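Local structure of cucumber peeling cupredoxin (Cucumis sativus, 1JER) at residues A[3-14]-A[30-41]; A[56-64]-A[96-104]. The protein binds a single copper ion in a cupredoxin-type site and probably serves as an electron carrier, as expected of a plant stellacyanin. All coordinates share one frame; numbering follows the deposited sequence.

Contact 1 (A[3-14]-A[30-41]); sequences STVHIVGDNTGW and KTFRVGDSLQFN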
loop_
_atom_site.group_PDB
_atom_site.type_symbol
_atom_site.label_atom_id
_atom_site.label_comp_id
_atom_site.label_asym_id
_atom_site.label_seq_id
_atom_site.Cartn_x
_atom_site.Cartn_y
_atom_site.Cartn_z
ATOM N N SER A 3 4.027 11.193 5.943
ATOM C CA SER A 3 5.013 10.177 5.705
ATOM C C SER A 3 5.426 10.253 4.243
ATOM O O SER A 3 4.739 10.934 3.479
ATOM C CB SER A 3 4.549 8.779 6.067
ATOM O OG SER A 3 4.403 8.664 7.503
ATOM N N THR A 4 6.520 9.601 3.880
ATOM C CA THR A 4 6.974 9.745 2.478
ATOM C C THR A 4 6.598 8.492 1.699
ATOM O O THR A 4 6.756 7.387 2.189
ATOM C CB THR A 4 8.544 9.812 2.524
ATOM O OG1 THR A 4 8.842 11.062 3.208
ATOM C CG2 THR A 4 9.123 10.004 1.142
ATOM N N VAL A 5 6.267 8.693 0.417
ATOM C CA VAL A 5 6.117 7.461 -0.444
ATOM C C VAL A 5 7.366 7.467 -1.323
ATOM O O VAL A 5 7.615 8.390 -2.119
ATOM C CB VAL A 5 4.856 7.600 -1.313
ATOM C CG1 VAL A 5 4.736 6.354 -2.231
ATOM C CG2 VAL A 5 3.612 7.710 -0.424
ATOM N N HIS A 6 8.254 6.507 -1.093
ATOM C CA HIS A 6 9.531 6.566 -1.859
ATOM C C HIS A 6 9.299 5.789 -3.184
ATOM O O HIS A 6 8.678 4.732 -3.133
ATOM C CB HIS A 6 10.592 5.811 -1.070
ATOM C CG HIS A 6 10.800 6.354 0.308
ATOM N ND1 HIS A 6 11.723 7.376 0.540
ATOM C CD2 HIS A 6 10.260 5.975 1.495
ATOM C CE1 HIS A 6 11.721 7.616 1.863
ATOM N NE2 HIS A 6 10.851 6.804 2.452
ATOM N N ILE A 7 9.838 6.299 -4.249
ATOM C CA ILE A 7 9.683 5.596 -5.552
ATOM C C ILE A 7 10.962 4.778 -5.780
ATOM O O ILE A 7 12.027 5.315 -5.916
ATOM C CB ILE A 7 9.559 6.638 -6.687
ATOM C CG1 ILE A 7 8.322 7.562 -6.481
ATOM C CG2 ILE A 7 9.340 5.858 -8.011
ATOM C CD1 ILE A 7 7.036 6.749 -6.367
ATOM N N VAL A 8 10.805 3.452 -5.682
ATOM C CA VAL A 8 11.975 2.578 -5.746
ATOM C C VAL A 8 12.703 2.802 -7.064
ATOM O O VAL A 8 12.101 2.716 -8.133
ATOM C CB VAL A 8 11.540 1.114 -5.613
ATOM C CG1 VAL A 8 12.733 0.188 -5.849
ATOM C CG2 VAL A 8 10.947 0.838 -4.239
ATOM N N GLY A 9 13.982 3.142 -6.983
ATOM C CA GLY A 9 14.773 3.419 -8.183
ATOM C C GLY A 9 14.487 4.749 -8.829
ATOM O O GLY A 9 14.989 4.987 -9.952
ATOM N N ASP A 10 13.732 5.620 -8.166
ATOM C CA ASP A 10 13.353 6.922 -8.695
ATOM C C ASP A 10 12.809 6.761 -10.117
ATOM O O ASP A 10 11.916 5.895 -10.328
ATOM C CB ASP A 10 14.502 7.911 -8.621
ATOM C CG ASP A 10 14.948 8.138 -7.154
ATOM O OD1 ASP A 10 14.090 8.056 -6.274
ATOM O OD2 ASP A 10 16.121 8.448 -6.971
ATOM N N ASN A 11 13.322 7.510 -11.079
ATOM C CA ASN A 11 12.718 7.475 -12.456
ATOM C C ASN A 11 12.930 6.123 -13.121
ATOM O O ASN A 11 12.209 5.809 -14.100
ATOM C CB ASN A 11 13.409 8.548 -13.313
ATOM C CG ASN A 11 13.018 9.966 -12.980
ATOM O OD1 ASN A 11 13.795 10.901 -13.282
ATOM N ND2 ASN A 11 11.859 10.183 -12.419
ATOM N N THR A 12 13.872 5.344 -12.660
ATOM C CA THR A 12 14.152 4.041 -13.292
ATOM C C THR A 12 13.122 3.016 -12.962
ATOM O O THR A 12 12.773 2.105 -13.747
ATOM C CB THR A 12 15.545 3.548 -12.893
ATOM O OG1 THR A 12 16.509 4.485 -13.364
ATOM C CG2 THR A 12 15.827 2.181 -13.478
ATOM N N GLY A 13 12.526 3.140 -11.742
ATOM C CA GLY A 13 11.504 2.145 -11.429
ATOM C C GLY A 13 12.134 0.822 -11.053
ATOM O O GLY A 13 13.315 0.744 -10.725
ATOM N N TRP A 14 11.317 -0.230 -11.073
ATOM C CA TRP A 14 11.740 -1.554 -10.608
ATOM C C TRP A 14 11.996 -2.440 -11.847
ATOM O O TRP A 14 11.041 -2.762 -12.546
ATOM C CB TRP A 14 10.545 -2.138 -9.846
ATOM C CG TRP A 14 10.730 -3.418 -9.110
ATOM C CD1 TRP A 14 9.826 -4.475 -9.213
ATOM C CD2 TRP A 14 11.706 -3.833 -8.163
ATOM N NE1 TRP A 14 10.244 -5.504 -8.397
ATOM C CE2 TRP A 14 11.383 -5.149 -7.742
ATOM C CE3 TRP A 14 12.867 -3.242 -7.629
ATOM C CZ2 TRP A 14 12.120 -5.879 -6.827
ATOM C CZ3 TRP A 14 13.609 -3.988 -6.702
ATOM C CH2 TRP A 14 13.255 -5.278 -6.304
ATOM N N LYS A 30 18.714 7.335 0.961
ATOM C CA LYS A 30 17.425 7.740 1.568
ATOM C C LYS A 30 17.416 7.351 3.078
ATOM O O LYS A 30 18.190 6.525 3.500
ATOM C CB LYS A 30 16.308 6.821 0.978
ATOM C CG LYS A 30 16.297 6.825 -0.542
ATOM C CD LYS A 30 15.755 8.100 -1.086
ATOM C CE LYS A 30 15.594 8.032 -2.625
ATOM N NZ LYS A 30 14.634 9.117 -3.034
ATOM N N THR A 31 16.423 7.924 3.778
ATOM C CA THR A 31 16.177 7.465 5.182
ATOM C C THR A 31 14.715 6.958 5.207
ATOM O O THR A 31 13.843 7.687 4.685
ATOM C CB THR A 31 16.308 8.641 6.146
ATOM O OG1 THR A 31 17.687 8.976 6.228
ATOM C CG2 THR A 31 15.839 8.291 7.555
ATOM N N PHE A 32 14.492 5.751 5.665
ATOM C CA PHE A 32 13.122 5.187 5.607
ATOM C C PHE A 32 12.558 5.128 7.039
ATOM O O PHE A 32 13.236 4.558 7.888
ATOM C CB PHE A 32 13.245 3.722 5.086
ATOM C CG PHE A 32 13.808 3.699 3.663
ATOM C CD1 PHE A 32 12.997 4.016 2.588
ATOM C CD2 PHE A 32 15.139 3.391 3.450
ATOM C CE1 PHE A 32 13.523 4.011 1.300
ATOM C CE2 PHE A 32 15.677 3.407 2.155
ATOM C CZ PHE A 32 14.861 3.721 1.082
ATOM N N ARG A 33 11.380 5.674 7.245
ATOM C CA ARG A 33 10.803 5.676 8.621
ATOM C C ARG A 33 9.483 4.916 8.645
ATOM O O ARG A 33 8.757 4.906 7.633
ATOM C CB ARG A 33 10.495 7.133 8.996
ATOM C CG ARG A 33 11.760 7.992 9.082
ATOM C CD ARG A 33 11.377 9.425 9.496
ATOM N NE ARG A 33 12.568 10.275 9.552
ATOM C CZ ARG A 33 13.406 10.303 10.583
ATOM N NH1 ARG A 33 13.351 9.366 11.538
ATOM N NH2 ARG A 33 14.304 11.285 10.724
ATOM N N VAL A 34 9.173 4.333 9.788
ATOM C CA VAL A 34 7.911 3.576 9.946
ATOM C C VAL A 34 6.785 4.483 9.496
ATOM O O VAL A 34 6.809 5.676 9.775
ATOM C CB VAL A 34 7.710 3.225 11.453
ATOM C CG1 VAL A 34 6.310 2.706 11.678
ATOM C CG2 VAL A 34 8.731 2.172 11.867
ATOM N N GLY A 35 5.839 3.969 8.710
ATOM C CA GLY A 35 4.793 4.875 8.191
ATOM C C GLY A 35 5.030 5.227 6.741
ATOM O O GLY A 35 4.120 5.564 5.984
ATOM N N ASP A 36 6.303 5.189 6.305
ATOM C CA ASP A 36 6.532 5.555 4.869
ATOM C C ASP A 36 6.079 4.310 4.048
ATOM O O ASP A 36 5.879 3.252 4.565
ATOM C CB ASP A 36 8.092 5.582 4.669
ATOM C CG ASP A 36 8.682 6.867 5.192
ATOM O OD1 ASP A 36 7.924 7.734 5.670
ATOM O OD2 ASP A 36 9.928 7.019 5.151
ATOM N N SER A 37 6.033 4.568 2.718
ATOM C CA SER A 37 5.681 3.413 1.848
ATOM C C SER A 37 6.730 3.375 0.710
ATOM O O SER A 37 7.421 4.343 0.462
ATOM C CB SER A 37 4.301 3.773 1.180
ATOM O OG SER A 37 3.279 3.713 2.179
ATOM N N LEU A 38 6.762 2.215 0.049
ATOM C CA LEU A 38 7.717 2.033 -1.076
ATOM C C LEU A 38 6.777 1.731 -2.312
ATOM O O LEU A 38 5.957 0.856 -2.166
ATOM C CB LEU A 38 8.451 0.699 -0.865
ATOM C CG LEU A 38 9.578 0.653 0.130
ATOM C CD1 LEU A 38 10.325 -0.672 0.029
ATOM C CD2 LEU A 38 10.529 1.841 -0.081
ATOM N N GLN A 39 6.991 2.507 -3.343
ATOM C CA GLN A 39 6.193 2.278 -4.565
ATOM C C GLN A 39 7.098 1.622 -5.634
ATOM O O GLN A 39 8.105 2.244 -5.996
ATOM C CB GLN A 39 5.666 3.599 -5.114
ATOM C CG GLN A 39 4.927 3.382 -6.446
ATOM C CD GLN A 39 4.030 4.544 -6.786
ATOM O OE1 GLN A 39 3.582 5.264 -5.884
ATOM N NE2 GLN A 39 3.760 4.727 -8.070
ATOM N N PHE A 40 6.689 0.462 -6.110
ATOM C CA PHE A 40 7.496 -0.234 -7.174
ATOM C C PHE A 40 6.660 -0.099 -8.494
ATOM O O PHE A 40 5.525 -0.535 -8.488
ATOM C CB PHE A 40 7.458 -1.740 -6.817
ATOM C CG PHE A 40 8.333 -2.078 -5.606
ATOM C CD1 PHE A 40 7.783 -1.950 -4.324
ATOM C CD2 PHE A 40 9.611 -2.540 -5.741
ATOM C CE1 PHE A 40 8.554 -2.336 -3.217
ATOM C CE2 PHE A 40 10.398 -2.892 -4.638
ATOM C CZ PHE A 40 9.845 -2.744 -3.366
ATOM N N ASN A 41 7.262 0.544 -9.472
ATOM C CA ASN A 41 6.591 0.773 -10.770
ATOM C C ASN A 41 7.323 -0.099 -11.826
ATOM O O ASN A 41 8.544 -0.066 -11.941
ATOM C CB ASN A 41 6.852 2.244 -11.205
ATOM C CG ASN A 41 6.074 3.225 -10.319
ATOM O OD1 ASN A 41 4.991 2.990 -9.879
ATOM N ND2 ASN A 41 6.728 4.400 -10.140
HETATM O O HOH W 1 6.815 8.041 8.491
HETATM O O HOH W 2 9.212 10.171 6.422
HETATM O O HOH W 3 12.291 9.198 -1.412
HETATM O O HOH W 4 11.687 8.384 -4.110
HETATM O O HOH W 5 9.459 2.152 -8.675
HETATM O O HOH W 6 9.488 4.922 -11.343
#

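Contact 2 (A[56-64]-A[96-104]); sequences QSFDACNFV and CSNGQKLSI. With CU (copper (II) ion), chain B.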
loop_
_atom_site.group_PDB
_atom_site.type_symbol
_atom_site.label_atom_id
_atom_site.label_comp_id
_atom_site.label_asym_id
_atom_site.label_seq_id
_atom_site.Cartn_x
_atom_site.Cartn_y
_atom_site.Cartn_z
ATOM N N GLN A 56 19.384 -14.548 4.603
ATOM C CA GLN A 56 20.015 -15.726 3.945
ATOM C C GLN A 56 19.243 -16.044 2.674
ATOM O O GLN A 56 19.852 -16.165 1.607
ATOM C CB GLN A 56 20.008 -16.892 4.926
ATOM C CG GLN A 56 21.037 -16.848 6.023
ATOM C CD GLN A 56 21.018 -15.720 7.005
ATOM O OE1 GLN A 56 20.136 -15.535 7.865
ATOM N NE2 GLN A 56 22.106 -14.909 7.009
ATOM N N SER A 57 17.916 -16.116 2.804
ATOM C CA SER A 57 17.083 -16.388 1.610
ATOM C C SER A 57 17.220 -15.286 0.570
ATOM O O SER A 57 17.284 -15.547 -0.639
ATOM C CB SER A 57 15.610 -16.430 2.069
ATOM O OG SER A 57 15.396 -17.651 2.742
ATOM N N PHE A 58 17.179 -14.025 1.027
ATOM C CA PHE A 58 17.320 -12.870 0.103
ATOM C C PHE A 58 18.654 -12.980 -0.603
ATOM O O PHE A 58 18.804 -12.782 -1.808
ATOM C CB PHE A 58 17.385 -11.614 1.041
ATOM C CG PHE A 58 17.697 -10.308 0.365
ATOM C CD1 PHE A 58 16.723 -9.690 -0.443
ATOM C CD2 PHE A 58 18.906 -9.676 0.503
ATOM C CE1 PHE A 58 16.994 -8.474 -1.033
ATOM C CE2 PHE A 58 19.202 -8.484 -0.121
ATOM C CZ PHE A 58 18.209 -7.864 -0.885
ATOM N N ASP A 59 19.732 -13.254 0.197
ATOM C CA ASP A 59 21.045 -13.306 -0.423
ATOM C C ASP A 59 21.120 -14.409 -1.478
ATOM O O ASP A 59 21.745 -14.299 -2.527
ATOM C CB ASP A 59 22.181 -13.452 0.572
ATOM C CG ASP A 59 22.517 -12.204 1.375
ATOM O OD1 ASP A 59 22.065 -11.100 1.036
ATOM O OD2 ASP A 59 23.269 -12.330 2.390
ATOM N N ALA A 60 20.481 -15.531 -1.172
ATOM C CA ALA A 60 20.634 -16.650 -2.120
ATOM C C ALA A 60 19.544 -16.583 -3.198
ATOM O O ALA A 60 19.537 -17.536 -4.009
ATOM C CB ALA A 60 20.356 -17.946 -1.301
ATOM N N CYS A 61 18.641 -15.628 -3.165
ATOM C CA CYS A 61 17.471 -15.642 -4.068
ATOM C C CYS A 61 16.765 -16.989 -3.974
ATOM O O CYS A 61 16.429 -17.594 -4.993
ATOM C CB CYS A 61 17.797 -15.294 -5.498
ATOM S SG CYS A 61 18.503 -13.603 -5.670
ATOM N N ASN A 62 16.563 -17.462 -2.751
ATOM C CA ASN A 62 15.923 -18.786 -2.556
ATOM C C ASN A 62 14.474 -18.567 -2.188
ATOM O O ASN A 62 14.152 -17.950 -1.182
ATOM C CB ASN A 62 16.691 -19.494 -1.402
ATOM C CG ASN A 62 16.098 -20.890 -1.193
ATOM O OD1 ASN A 62 16.867 -21.866 -1.108
ATOM N ND2 ASN A 62 14.799 -20.974 -1.095
ATOM N N PHE A 63 13.546 -18.979 -3.078
ATOM C CA PHE A 63 12.151 -18.562 -2.858
ATOM C C PHE A 63 11.289 -19.694 -2.353
ATOM O O PHE A 63 10.084 -19.689 -2.576
ATOM C CB PHE A 63 11.569 -18.168 -4.270
ATOM C CG PHE A 63 12.451 -17.110 -4.913
ATOM C CD1 PHE A 63 12.996 -16.102 -4.127
ATOM C CD2 PHE A 63 12.734 -17.142 -6.259
ATOM C CE1 PHE A 63 13.805 -15.144 -4.725
ATOM C CE2 PHE A 63 13.500 -16.160 -6.866
ATOM C CZ PHE A 63 14.068 -15.169 -6.077
ATOM N N VAL A 64 11.947 -20.679 -1.749
ATOM C CA VAL A 64 11.159 -21.850 -1.301
ATOM C C VAL A 64 10.068 -21.436 -0.401
ATOM O O VAL A 64 8.957 -21.983 -0.383
ATOM C CB VAL A 64 12.081 -22.950 -0.815
ATOM C CG1 VAL A 64 12.354 -22.914 0.652
ATOM C CG2 VAL A 64 11.845 -24.293 -1.397
ATOM N N CYS A 96 16.248 -11.844 -9.668
ATOM C CA CYS A 96 16.883 -11.560 -8.348
ATOM C C CYS A 96 18.361 -11.804 -8.438
ATOM O O CYS A 96 19.199 -11.010 -8.004
ATOM C CB CYS A 96 16.199 -12.471 -7.328
ATOM S SG CYS A 96 16.863 -12.424 -5.655
ATOM N N SER A 97 18.790 -12.931 -9.059
ATOM C CA SER A 97 20.246 -13.135 -9.134
ATOM C C SER A 97 20.962 -12.041 -9.934
ATOM O O SER A 97 22.174 -11.957 -9.767
ATOM C CB SER A 97 20.531 -14.449 -9.939
ATOM O OG SER A 97 19.961 -15.514 -9.215
ATOM N N ASN A 98 20.273 -11.349 -10.803
ATOM C CA ASN A 98 20.802 -10.303 -11.643
ATOM C C ASN A 98 20.674 -8.937 -11.013
ATOM O O ASN A 98 20.936 -7.887 -11.590
ATOM C CB ASN A 98 20.170 -10.367 -13.042
ATOM C CG ASN A 98 20.870 -11.497 -13.839
ATOM O OD1 ASN A 98 20.218 -12.373 -14.373
ATOM N ND2 ASN A 98 22.193 -11.454 -13.829
ATOM N N GLY A 99 20.328 -8.914 -9.696
ATOM C CA GLY A 99 20.340 -7.612 -9.006
ATOM C C GLY A 99 19.019 -6.966 -8.757
ATOM O O GLY A 99 18.943 -5.806 -8.250
ATOM N N GLN A 100 17.906 -7.597 -9.127
ATOM C CA GLN A 100 16.610 -6.956 -8.875
ATOM C C GLN A 100 16.152 -7.390 -7.467
ATOM O O GLN A 100 15.306 -8.253 -7.298
ATOM C CB GLN A 100 15.534 -7.301 -9.884
ATOM C CG GLN A 100 14.286 -6.465 -9.770
ATOM C CD GLN A 100 13.262 -6.733 -10.857
ATOM O OE1 GLN A 100 13.318 -7.765 -11.539
ATOM N NE2 GLN A 100 12.350 -5.803 -11.061
ATOM N N LYS A 101 16.779 -6.741 -6.493
ATOM C CA LYS A 101 16.441 -7.073 -5.070
ATOM C C LYS A 101 16.852 -5.806 -4.269
ATOM O O LYS A 101 17.682 -5.018 -4.736
ATOM C CB LYS A 101 17.358 -8.244 -4.645
ATOM C CG LYS A 101 18.837 -7.919 -4.795
ATOM C CD LYS A 101 19.685 -9.181 -4.803
ATOM C CE LYS A 101 19.353 -10.115 -3.663
ATOM N NZ LYS A 101 20.413 -11.201 -3.521
ATOM N N LEU A 102 16.173 -5.599 -3.161
ATOM C CA LEU A 102 16.367 -4.309 -2.431
ATOM C C LEU A 102 16.277 -4.626 -0.928
ATOM O O LEU A 102 15.429 -5.357 -0.480
ATOM C CB LEU A 102 15.138 -3.437 -2.829
ATOM C CG LEU A 102 14.981 -2.185 -1.919
ATOM C CD1 LEU A 102 15.948 -1.109 -2.392
ATOM C CD2 LEU A 102 13.536 -1.661 -2.062
ATOM N N SER A 103 17.265 -4.137 -0.175
ATOM C CA SER A 103 17.201 -4.317 1.284
ATOM C C SER A 103 17.274 -2.921 1.903
ATOM O O SER A 103 18.072 -2.083 1.502
ATOM C CB SER A 103 18.378 -5.159 1.792
ATOM O OG SER A 103 19.566 -4.513 1.569
ATOM N N ILE A 104 16.346 -2.681 2.840
ATOM C CA ILE A 104 16.337 -1.331 3.415
ATOM C C ILE A 104 16.201 -1.425 4.939
ATOM O O ILE A 104 15.714 -2.402 5.474
ATOM C CB ILE A 104 15.167 -0.526 2.877
ATOM C CG1 ILE A 104 13.793 -1.140 3.193
ATOM C CG2 ILE A 104 15.295 -0.295 1.373
ATOM C CD1 ILE A 104 12.688 -0.091 3.213
HETATM CU CU CU B . 11.701 -9.000 -12.400
HETATM O O HOH W 7 22.575 -10.213 -1.896
#

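Contact 1 (A[3-14]-A[30-41])
His6 and Asp36 meet at the tight end of a parallel pairing between strands 5-7 and 37-40. His6 NE2 gives its N-H to Asp36 OD2 at 2.9 Å, close to the imidazole plane but from above the carboxylate, with the two planes 63° apart. Arg33 N reaches the same oxygen from the opposite face, within the type II turn Arg33-Asp36, while Thr4 N donates to Asp36 OD1 at 2.9 Å. Asp36 CG, anti to the carbonyl carbon (chi1 -79°), brings the carboxylate to Thr4 N and the ring. The imidazole is wedged between Thr4 CG2 on one face and the edge of Phe32 on the other, Phe32 CD1 lying 3.5 Å from His6 NE2. Backbone hydrogen bonds of the parallel ladder include His6 N to Ser37 O and Gln39 N to His6 O, both at 2.8 Å. Val8 CG2 sits over the centre of the Phe40 ring, whose edge meets the indole face of Trp14, a T-shaped pair with planes at 78°. Looser and wetter is the margin by Lys30, which makes a weak salt bridge (Lys30 NZ to Asp10 OD1, 3.5 Å), Asp10 OD1 also accepting from Trp26 NE1; two waters link the ammonium to His6 ND1 and Ile7 N. On the partly exposed face, Ile7 CD1 leans on Gln39 CB. Replacing Asp36 by an alanine is likely to leave the N-H groups of His6, Thr4 and Arg33 without their acceptors and the imidazole freer to turn. One buried carboxylate thus ties strand to turn and probably keeps the His6 N-H on NE2, fixing the ring's rotation.

Contact 2 (A[56-64]-A[96-104])
Phe58, Lys101 and Cys61 carry this contact, in which the end of helix 55-60 lies against strand 101-107 and the loop before it. Lys101 CE stands over the centre of the Phe58 ring, 3.8 Å from its centroid, a CH-pi contact. The ammonium lies higher over the same face, a cation-pi partner 4.6 Å from the centroid, and donates to Phe58 O, with Lys101 NZ 2.8 Å from that oxygen. A bend in the lysine chain at chi3 (-49°) turns the amine back toward the helix end. Cys61 N also bonds to Phe58 O, from the opposite face of the carbonyl, so this oxygen in the last turn accepts twice. The Phe58 ring reaches the strand with its CG anti to the backbone N (chi1 173°): its CE1 touches Lys101 CB at 3.6 Å, and its CZ meets Ser103 CB at 3.8 Å. Tyr87 and Val89 of strand 84-89 also pack on this ring. Cys61, at positive phi in a Schellman motif, closes the helix and points its sulfur at the loop, where Cys61 SG and Cys96 SG form a disulfide of 2.0 Å with chi3 -81°. The edge of Phe63 rests on it, Phe63 CZ lying 3.7 Å from Cys96 CB. Water 7 links Lys101 NZ to Asp59 OD1, while Asp59 OD2 pairs with Lys55. Positive charge at the carbonyl end of a helix is likely to be electrostatically favourable, and the covalent link probably restrains the loop between copper ligand His95 and Gln100, whose OE1 binds the copper at 2.2 Å.

How the contacts relate
Contact 1 closes before contact 2 opens along the chain, and their centres lie about 18 Å apart on opposite sides of the chain's centre. Contact 1 pairs strands 5-7 and 37-40 of one sheet; contact 2 sets helix 55-60 against strand 101-107 of the other. Segment 30-41 also carries strand 32-33, which runs beside 101-107, so both contacts reach that second sheet; Phe32 packs on Ile104 between these neighbours. The sheets meet where Leu38 CD1 packs on Leu102 CD2 at 4.0 Å, inside the cupredoxin beta-sandwich. Nearer the metal, Trp14 CD1 lies 3.4 Å from Gln100 NE2, so the loop after strand 5-7 packs against Gln100, a copper ligand with His47, Cys90 and His95.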